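Local coordinates for protein inactive Zymogen C11 Protease (Parabacteroides distasonis, PDB 6MZO) that is probably a secreted or lipid-tethered cysteine peptidase of the clostripain (C11) family, captured here as an inactive zymogen, at residues 159-164 with 186-191; 180-185 with 225-230. All blocks are in the same frame, centred on the assembly; numbering follows the deposited sequence.

Contact 1 (159-164 with 186-191); sequences LFDACY and TEILAN
Glu187 reaches past Cys163 to the phenol of Tyr164, and its side chain can be read atom by atom. Glu187 CB rests against the sulfur of Cys163, SG, at 3.8 Å. With CG anti to its own carbonyl carbon (chi1 -68°) and the chain extended beyond it, Glu187 CG comes up beside the phenol carbon of Tyr164, CZ, at 3.4 Å. Glu187 CD sits 3.3 Å from Tyr164 OH. At the tip, Glu187 OE2 receives a short but weak hydrogen bond from Tyr164 OH (2.6 Å), the carboxylate standing almost perpendicular to the ring, at 84°. Both ends have further partners: OE1 binds the backbone N of Ala314, and Tyr164 OH also meets the N of Tyr267. Alongside this pair, Tyr164 N donates to Thr186 O (3.0 Å), while Ile188 N offers Cys163 SG only a long, weak bond of 3.7 Å. Ile188 packs its CD1 on Ala162 O (3.5 Å). Asp161 crosses Ile188 at about a right angle, its carboxylate held by His116 NE2, Tyr195 OH and the backbone N of Phe193. The placing of Cys163 just after central strand residues, with His116 bonded to Asp161, is consistent with the His-Cys active site of clan CD peptidases.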
ATOM      1  N   LEU A 159      -3.461  -3.011  -4.432  1.00 17.20           N
ATOM      2  CA  LEU A 159      -3.977  -2.734  -3.076  1.00 17.84           C
ATOM      3  C   LEU A 159      -2.891  -3.157  -2.102  1.00 19.68           C
ATOM      4  O   LEU A 159      -2.543  -4.334  -2.031  1.00 18.59           O
ATOM      5  CB  LEU A 159      -5.270  -3.518  -2.862  1.00 19.35           C
ATOM      6  CG  LEU A 159      -6.065  -3.285  -1.566  1.00 17.65           C
ATOM      7  CD1 LEU A 159      -7.402  -4.085  -1.642  1.00 21.04           C
ATOM      8  CD2 LEU A 159      -5.370  -3.742  -0.333  1.00 21.30           C
ATOM      9  N   PHE A 160      -2.325  -2.161  -1.399  1.00 17.11           N
ATOM     10  CA  PHE A 160      -1.292  -2.496  -0.389  1.00 19.57           C
ATOM     11  C   PHE A 160      -1.954  -2.691   0.957  1.00 20.07           C
ATOM     12  O   PHE A 160      -2.343  -1.710   1.611  1.00 20.28           O
ATOM     13  CB  PHE A 160      -0.262  -1.361  -0.307  1.00 19.29           C
ATOM     14  CG  PHE A 160       0.660  -1.270  -1.493  1.00 18.59           C
ATOM     15  CD1 PHE A 160       1.641  -2.236  -1.695  1.00 23.58           C
ATOM     16  CD2 PHE A 160       0.567  -0.186  -2.374  1.00 21.47           C
ATOM     17  CE1 PHE A 160       2.503  -2.147  -2.760  1.00 25.35           C
ATOM     18  CE2 PHE A 160       1.477  -0.096  -3.470  1.00 24.27           C
ATOM     19  CZ  PHE A 160       2.423  -1.082  -3.625  1.00 24.46           C
ATOM     20  N   ASP A 161      -2.107  -3.930   1.388  1.00 18.06           N
ATOM     21  CA  ASP A 161      -2.637  -4.184   2.715  1.00 21.34           C
ATOM     22  C   ASP A 161      -1.427  -4.283   3.620  1.00 21.38           C
ATOM     23  O   ASP A 161      -0.917  -5.361   3.919  1.00 23.05           O
ATOM     24  CB  ASP A 161      -3.548  -5.469   2.691  1.00 20.76           C
ATOM     25  CG  ASP A 161      -4.328  -5.620   3.997  1.00 25.45           C
ATOM     26  OD1 ASP A 161      -3.928  -5.048   5.052  1.00 24.80           O
ATOM     27  OD2 ASP A 161      -5.261  -6.404   4.033  1.00 24.05           O
ATOM     28  N   ALA A 162      -0.955  -3.088   4.039  1.00 19.49           N
ATOM     29  CA  ALA A 162       0.393  -2.944   4.601  1.00 21.12           C
ATOM     30  C   ALA A 162       0.430  -1.568   5.261  1.00 22.14           C
ATOM     31  O   ALA A 162      -0.455  -0.757   5.029  1.00 24.68           O
ATOM     32  CB  ALA A 162       1.483  -3.044   3.498  1.00 28.15           C
ATOM     33  N   CYS A 163       1.416  -1.386   6.112  1.00 25.10           N
ATOM     34  CA  CYS A 163       1.560  -0.053   6.691  1.00 25.43           C
ATOM     35  C   CYS A 163       2.296   0.928   5.812  1.00 26.58           C
ATOM     36  O   CYS A 163       3.312   0.621   5.162  1.00 25.31           O
ATOM     37  CB  CYS A 163       2.285  -0.133   8.048  1.00 26.99           C
ATOM     38  SG  CYS A 163       1.482  -1.259   9.216  1.00 35.96           S
ATOM     39  N   TYR A 164       1.814   2.182   5.906  1.00 25.20           N
ATOM     40  CA  TYR A 164       2.487   3.383   5.417  1.00 22.68           C
ATOM     41  C   TYR A 164       2.673   3.457   3.914  1.00 24.04           C
ATOM     42  O   TYR A 164       3.502   4.230   3.440  1.00 24.57           O
ATOM     43  CB  TYR A 164       3.843   3.543   6.109  1.00 24.43           C
ATOM     44  CG  TYR A 164       3.756   3.583   7.610  1.00 25.74           C
ATOM     45  CD1 TYR A 164       2.948   4.541   8.261  1.00 24.04           C
ATOM     46  CD2 TYR A 164       4.433   2.670   8.380  1.00 25.53           C
ATOM     47  CE1 TYR A 164       2.914   4.581   9.624  1.00 24.31           C
ATOM     48  CE2 TYR A 164       4.415   2.708   9.781  1.00 27.96           C
ATOM     49  CZ  TYR A 164       3.629   3.667  10.412  1.00 27.27           C
ATOM     50  OH  TYR A 164       3.575   3.731  11.775  1.00 30.81           O
ATOM     51  N   THR A 186      -1.092   5.470   7.179  1.00 23.53           N
ATOM     52  CA  THR A 186      -0.713   5.145   8.572  1.00 22.63           C
ATOM     53  C   THR A 186      -0.640   3.649   8.733  1.00 24.09           C
ATOM     54  O   THR A 186      -0.401   2.979   7.693  1.00 25.69           O
ATOM     55  CB  THR A 186      -1.653   5.803   9.643  1.00 24.64           C
ATOM     56  OG1 THR A 186      -3.002   5.296   9.542  1.00 25.43           O
ATOM     57  CG2 THR A 186      -1.607   7.285   9.388  1.00 23.79           C
ATOM     58  N   GLU A 187      -0.797   3.097   9.938  1.00 27.31           N
ATOM     59  CA  GLU A 187      -0.729   1.635  10.115  1.00 28.64           C
ATOM     60  C   GLU A 187      -2.087   1.026   9.838  1.00 32.74           C
ATOM     61  O   GLU A 187      -3.132   1.649  10.035  1.00 31.41           O
ATOM     62  CB  GLU A 187      -0.222   1.277  11.521  1.00 30.19           C
ATOM     63  CG  GLU A 187       1.200   1.673  11.666  1.00 28.49           C
ATOM     64  CD  GLU A 187       1.877   1.139  12.933  1.00 33.76           C
ATOM     65  OE1 GLU A 187       1.326   0.255  13.615  1.00 37.27           O
ATOM     66  OE2 GLU A 187       2.977   1.616  13.194  1.00 38.30           O
ATOM     67  N   ILE A 188      -2.054  -0.198   9.287  1.00 30.70           N
ATOM     68  CA  ILE A 188      -3.214  -1.025   9.241  1.00 36.76           C
ATOM     69  C   ILE A 188      -2.833  -2.190  10.089  1.00 42.67           C
ATOM     70  O   ILE A 188      -1.808  -2.846   9.838  1.00 45.62           O
ATOM     71  CB  ILE A 188      -3.509  -1.550   7.885  1.00 31.57           C
ATOM     72  CG1 ILE A 188      -3.656  -0.402   6.912  1.00 26.46           C
ATOM     73  CG2 ILE A 188      -4.753  -2.406   7.942  1.00 36.61           C
ATOM     74  CD1 ILE A 188      -3.883  -0.867   5.427  1.00 28.02           C
ATOM     75  N   LEU A 189      -3.613  -2.428  11.107  1.00 38.92           N
ATOM     76  CA  LEU A 189      -3.196  -3.508  11.975  1.00 49.39           C
ATOM     77  C   LEU A 189      -4.180  -4.664  11.812  1.00 54.95           C
ATOM     78  O   LEU A 189      -4.869  -4.799  10.764  1.00 48.60           O
ATOM     79  CB  LEU A 189      -3.062  -3.020  13.438  1.00 50.15           C
ATOM     80  CG  LEU A 189      -2.030  -1.899  13.721  1.00 54.50           C
ATOM     81  CD1 LEU A 189      -1.987  -1.534  15.206  1.00 56.88           C
ATOM     82  CD2 LEU A 189      -0.618  -2.218  13.210  1.00 53.75           C
ATOM     83  N   ALA A 190      -4.201  -5.517  12.826  1.00 67.17           N
ATOM     84  CA  ALA A 190      -5.071  -6.679  12.865  1.00 65.21           C
ATOM     85  C   ALA A 190      -5.156  -7.370  11.507  1.00 58.34           C
ATOM     86  O   ALA A 190      -4.155  -7.568  10.814  1.00 56.55           O
ATOM     87  CB  ALA A 190      -6.455  -6.275  13.336  1.00 67.06           C
ATOM     88  N   ASN A 191      -6.365  -7.705  11.126  1.00 55.85           N
ATOM     89  CA  ASN A 191      -6.540  -8.440   9.902  1.00 63.39           C
ATOM     90  C   ASN A 191      -6.046  -7.611   8.723  1.00 57.96           C
ATOM     91  O   ASN A 191      -5.300  -8.117   7.875  1.00 65.83           O
ATOM     92  CB  ASN A 191      -8.002  -8.832   9.720  1.00 73.25           C
ATOM     93  CG  ASN A 191      -8.942  -7.812  10.311  1.00 81.60           C
ATOM     94  OD1 ASN A 191      -8.525  -6.949  11.089  1.00 86.02           O
ATOM     95  ND2 ASN A 191     -10.219  -7.910   9.964  1.00 83.85           N
TER

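Contact 2 (180-185 with 225-230)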
ATOM      1  N   TYR A 180      -4.170   2.583 -10.480  1.00 20.93           N
ATOM      2  CA  TYR A 180      -4.547   3.110  -9.190  1.00 20.26           C
ATOM      3  C   TYR A 180      -3.791   2.378  -8.090  1.00 21.29           C
ATOM      4  O   TYR A 180      -3.527   1.236  -8.212  1.00 20.25           O
ATOM      5  CB  TYR A 180      -6.055   2.911  -8.941  1.00 19.73           C
ATOM      6  CG  TYR A 180      -6.881   3.723  -9.869  1.00 20.55           C
ATOM      7  CD1 TYR A 180      -7.160   5.012  -9.594  1.00 21.15           C
ATOM      8  CD2 TYR A 180      -7.314   3.209 -11.045  1.00 24.89           C
ATOM      9  CE1 TYR A 180      -7.875   5.780 -10.473  1.00 25.07           C
ATOM     10  CE2 TYR A 180      -8.024   3.962 -11.936  1.00 29.03           C
ATOM     11  CZ  TYR A 180      -8.298   5.249 -11.649  1.00 29.55           C
ATOM     12  OH  TYR A 180      -9.003   5.997 -12.540  1.00 34.75           O
ATOM     13  N   ILE A 181      -3.500   3.092  -7.020  1.00 19.36           N
ATOM     14  CA  ILE A 181      -2.855   2.527  -5.865  1.00 19.78           C
ATOM     15  C   ILE A 181      -3.779   2.782  -4.675  1.00 21.57           C
ATOM     16  O   ILE A 181      -4.193   3.848  -4.469  1.00 22.24           O
ATOM     17  CB  ILE A 181      -1.508   3.209  -5.560  1.00 22.22           C
ATOM     18  CG1 ILE A 181      -0.542   3.078  -6.719  1.00 24.15           C
ATOM     19  CG2 ILE A 181      -0.879   2.623  -4.334  1.00 25.66           C
ATOM     20  CD1 ILE A 181      -0.167   1.677  -6.997  1.00 27.97           C
ATOM     21  N   ILE A 182      -4.042   1.755  -3.897  1.00 19.15           N
ATOM     22  CA  ILE A 182      -4.898   1.843  -2.735  1.00 18.02           C
ATOM     23  C   ILE A 182      -4.074   1.512  -1.504  1.00 20.50           C
ATOM     24  O   ILE A 182      -3.435   0.518  -1.505  1.00 20.00           O
ATOM     25  CB  ILE A 182      -6.062   0.834  -2.824  1.00 17.95           C
ATOM     26  CG1 ILE A 182      -6.830   1.031  -4.110  1.00 21.08           C
ATOM     27  CG2 ILE A 182      -7.022   1.000  -1.674  1.00 21.79           C
ATOM     28  CD1 ILE A 182      -7.826  -0.047  -4.400  1.00 22.91           C
ATOM     29  N   GLY A 183      -4.128   2.335  -0.465  1.00 17.13           N
ATOM     30  CA  GLY A 183      -3.318   2.024   0.712  1.00 17.82           C
ATOM     31  C   GLY A 183      -3.638   2.947   1.854  1.00 18.01           C
ATOM     32  O   GLY A 183      -4.570   3.761   1.752  1.00 19.47           O
ATOM     33  N   SER A 184      -2.889   2.771   2.928  1.00 17.18           N
ATOM     34  CA  SER A 184      -3.039   3.659   4.106  1.00 18.90           C
ATOM     35  C   SER A 184      -1.802   4.450   4.291  1.00 21.62           C
ATOM     36  O   SER A 184      -0.682   3.910   4.200  1.00 21.67           O
ATOM     37  CB  SER A 184      -3.315   2.843   5.376  1.00 22.23           C
ATOM     38  OG  SER A 184      -3.349   3.678   6.561  1.00 23.07           O
ATOM     39  N   PRO A 185      -1.939   5.743   4.601  1.00 20.14           N
ATOM     40  CA  PRO A 185      -0.744   6.509   5.027  1.00 18.77           C
ATOM     41  C   PRO A 185      -0.297   6.192   6.410  1.00 25.02           C
ATOM     42  O   PRO A 185       0.784   6.658   6.769  1.00 24.32           O
ATOM     43  CB  PRO A 185      -1.163   7.965   4.922  1.00 23.08           C
ATOM     44  CG  PRO A 185      -2.718   7.918   5.035  1.00 26.29           C
ATOM     45  CD  PRO A 185      -3.156   6.596   4.415  1.00 22.71           C
ATOM     46  N   GLY A 225      -8.684   4.208  11.441  1.00 28.84           N
ATOM     47  CA  GLY A 225      -8.104   3.785  10.177  1.00 28.86           C
ATOM     48  C   GLY A 225      -8.037   4.964   9.220  1.00 28.39           C
ATOM     49  O   GLY A 225      -8.843   5.890   9.331  1.00 28.71           O
ATOM     50  N   THR A 226      -7.074   4.922   8.304  1.00 22.49           N
ATOM     51  CA  THR A 226      -6.900   5.948   7.286  1.00 22.50           C
ATOM     52  C   THR A 226      -6.761   5.251   5.969  1.00 24.01           C
ATOM     53  O   THR A 226      -6.075   4.188   5.928  1.00 24.17           O
ATOM     54  CB  THR A 226      -5.652   6.841   7.522  1.00 24.43           C
ATOM     55  OG1 THR A 226      -4.450   6.038   7.398  1.00 24.84           O
ATOM     56  CG2 THR A 226      -5.709   7.550   8.911  1.00 23.91           C
ATOM     57  N   ILE A 227      -7.358   5.799   4.891  1.00 20.69           N
ATOM     58  CA  ILE A 227      -7.266   5.139   3.574  1.00 20.86           C
ATOM     59  C   ILE A 227      -7.170   6.228   2.510  1.00 21.03           C
ATOM     60  O   ILE A 227      -7.625   7.377   2.712  1.00 20.59           O
ATOM     61  CB  ILE A 227      -8.508   4.218   3.342  1.00 23.52           C
ATOM     62  CG1 ILE A 227      -8.300   3.274   2.133  1.00 26.75           C
ATOM     63  CG2 ILE A 227      -9.777   5.067   3.307  1.00 27.04           C
ATOM     64  CD1 ILE A 227      -7.280   2.254   2.547  1.00 27.16           C
ATOM     65  N   SER A 228      -6.507   5.908   1.414  1.00 17.22           N
ATOM     66  CA  SER A 228      -6.509   6.763   0.226  1.00 19.49           C
ATOM     67  C   SER A 228      -6.280   6.000  -1.024  1.00 21.28           C
ATOM     68  O   SER A 228      -5.807   4.834  -0.998  1.00 19.77           O
ATOM     69  CB  SER A 228      -5.451   7.854   0.333  1.00 20.93           C
ATOM     70  OG  SER A 228      -4.159   7.299   0.541  1.00 21.21           O
ATOM     71  N   VAL A 229      -6.722   6.632  -2.102  1.00 18.49           N
ATOM     72  CA  VAL A 229      -6.591   6.047  -3.423  1.00 19.06           C
ATOM     73  C   VAL A 229      -5.913   7.040  -4.364  1.00 20.15           C
ATOM     74  O   VAL A 229      -6.400   8.193  -4.500  1.00 21.37           O
ATOM     75  CB  VAL A 229      -7.969   5.749  -4.028  1.00 20.63           C
ATOM     76  CG1 VAL A 229      -7.789   5.115  -5.404  1.00 21.31           C
ATOM     77  CG2 VAL A 229      -8.743   4.784  -3.198  1.00 21.44           C
ATOM     78  N   MET A 230      -4.846   6.614  -5.023  1.00 18.51           N
ATOM     79  CA  MET A 230      -4.080   7.527  -5.887  1.00 20.03           C
ATOM     80  C   MET A 230      -4.262   7.121  -7.331  1.00 23.63           C
ATOM     81  O   MET A 230      -4.245   5.914  -7.684  1.00 22.19           O
ATOM     82  CB  MET A 230      -2.576   7.532  -5.496  1.00 21.55           C
ATOM     83  CG  MET A 230      -2.191   8.487  -4.379  1.00 24.02           C
ATOM     84  SD  MET A 230      -3.087   8.223  -2.856  1.00 25.33           S
ATOM     85  CE  MET A 230      -2.473   6.571  -2.454  1.00 25.00           C
TER
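Ser184 OG is approached by several groups at once: Thr226 OG1 stands 2.7 Å away, Thr226 O stands 2.8 Å away, and the backbone N of Thr186 donates to it. The hydroxyl reaches them because OG lies anti to the backbone N of Ser184 (chi1 175°). Thr226 OG1 is also hydrogen-bonded with Thr186 OG1. Next door, Pro185 sets its ring atoms CD and CG obliquely across Thr226, with CD 3.3 Å from Thr226 OG1. With an alanine here, Thr226 would probably lose this apolar cover beside its hydroxyl, and the turn after Ser184 would be likely to gain freedom to flex. Further along, the strands run antiparallel. Gly183 and Ser228 form a hydrogen-bonded pair, Ser228 N meeting Gly183 O at 2.9 Å, and Ile181 with Met230 forms another, Met230 N to Ile181 O at 2.9 Å. Met230, bent at chi2 and chi3, folds its CE back to within 3.8 Å of Ile181 O. Ile182 and Val229, on the other face, make a non-hydrogen-bonded pair in which Ile182 CG1 lies 4.3 Å from Val229 CG2; helix 209-220 packs on Val229 and Ile227. Regular backbone bonding thus holds the sheet, whereas past Gly183 the buried hydroxyls of Ser184 and Thr226 probably take over.

Overall arrangement
Followed from the N terminus, the chain lays down strand 155-162, passes through helix 168-173 to its parallel neighbour 178-183, and then turns back in 186-191, where contact 1 closes a loop over residues 163-164. Helices 195-203 and 209-220 follow before strand 226-231 returns antiparallel and contact 2 closes a longer loop. The segments alternate along the chain, so the two closures cross, their centres about 9 Å apart. Two probable hydrogen bonds join them: Phe160 N to Ile182 O within the sheet, and Thr186 OG1 with Thr226 OG1 past the C-terminal end of strand 178-183. Together they tie three adjacent strands of the central sheet to the loop bordering Cys163.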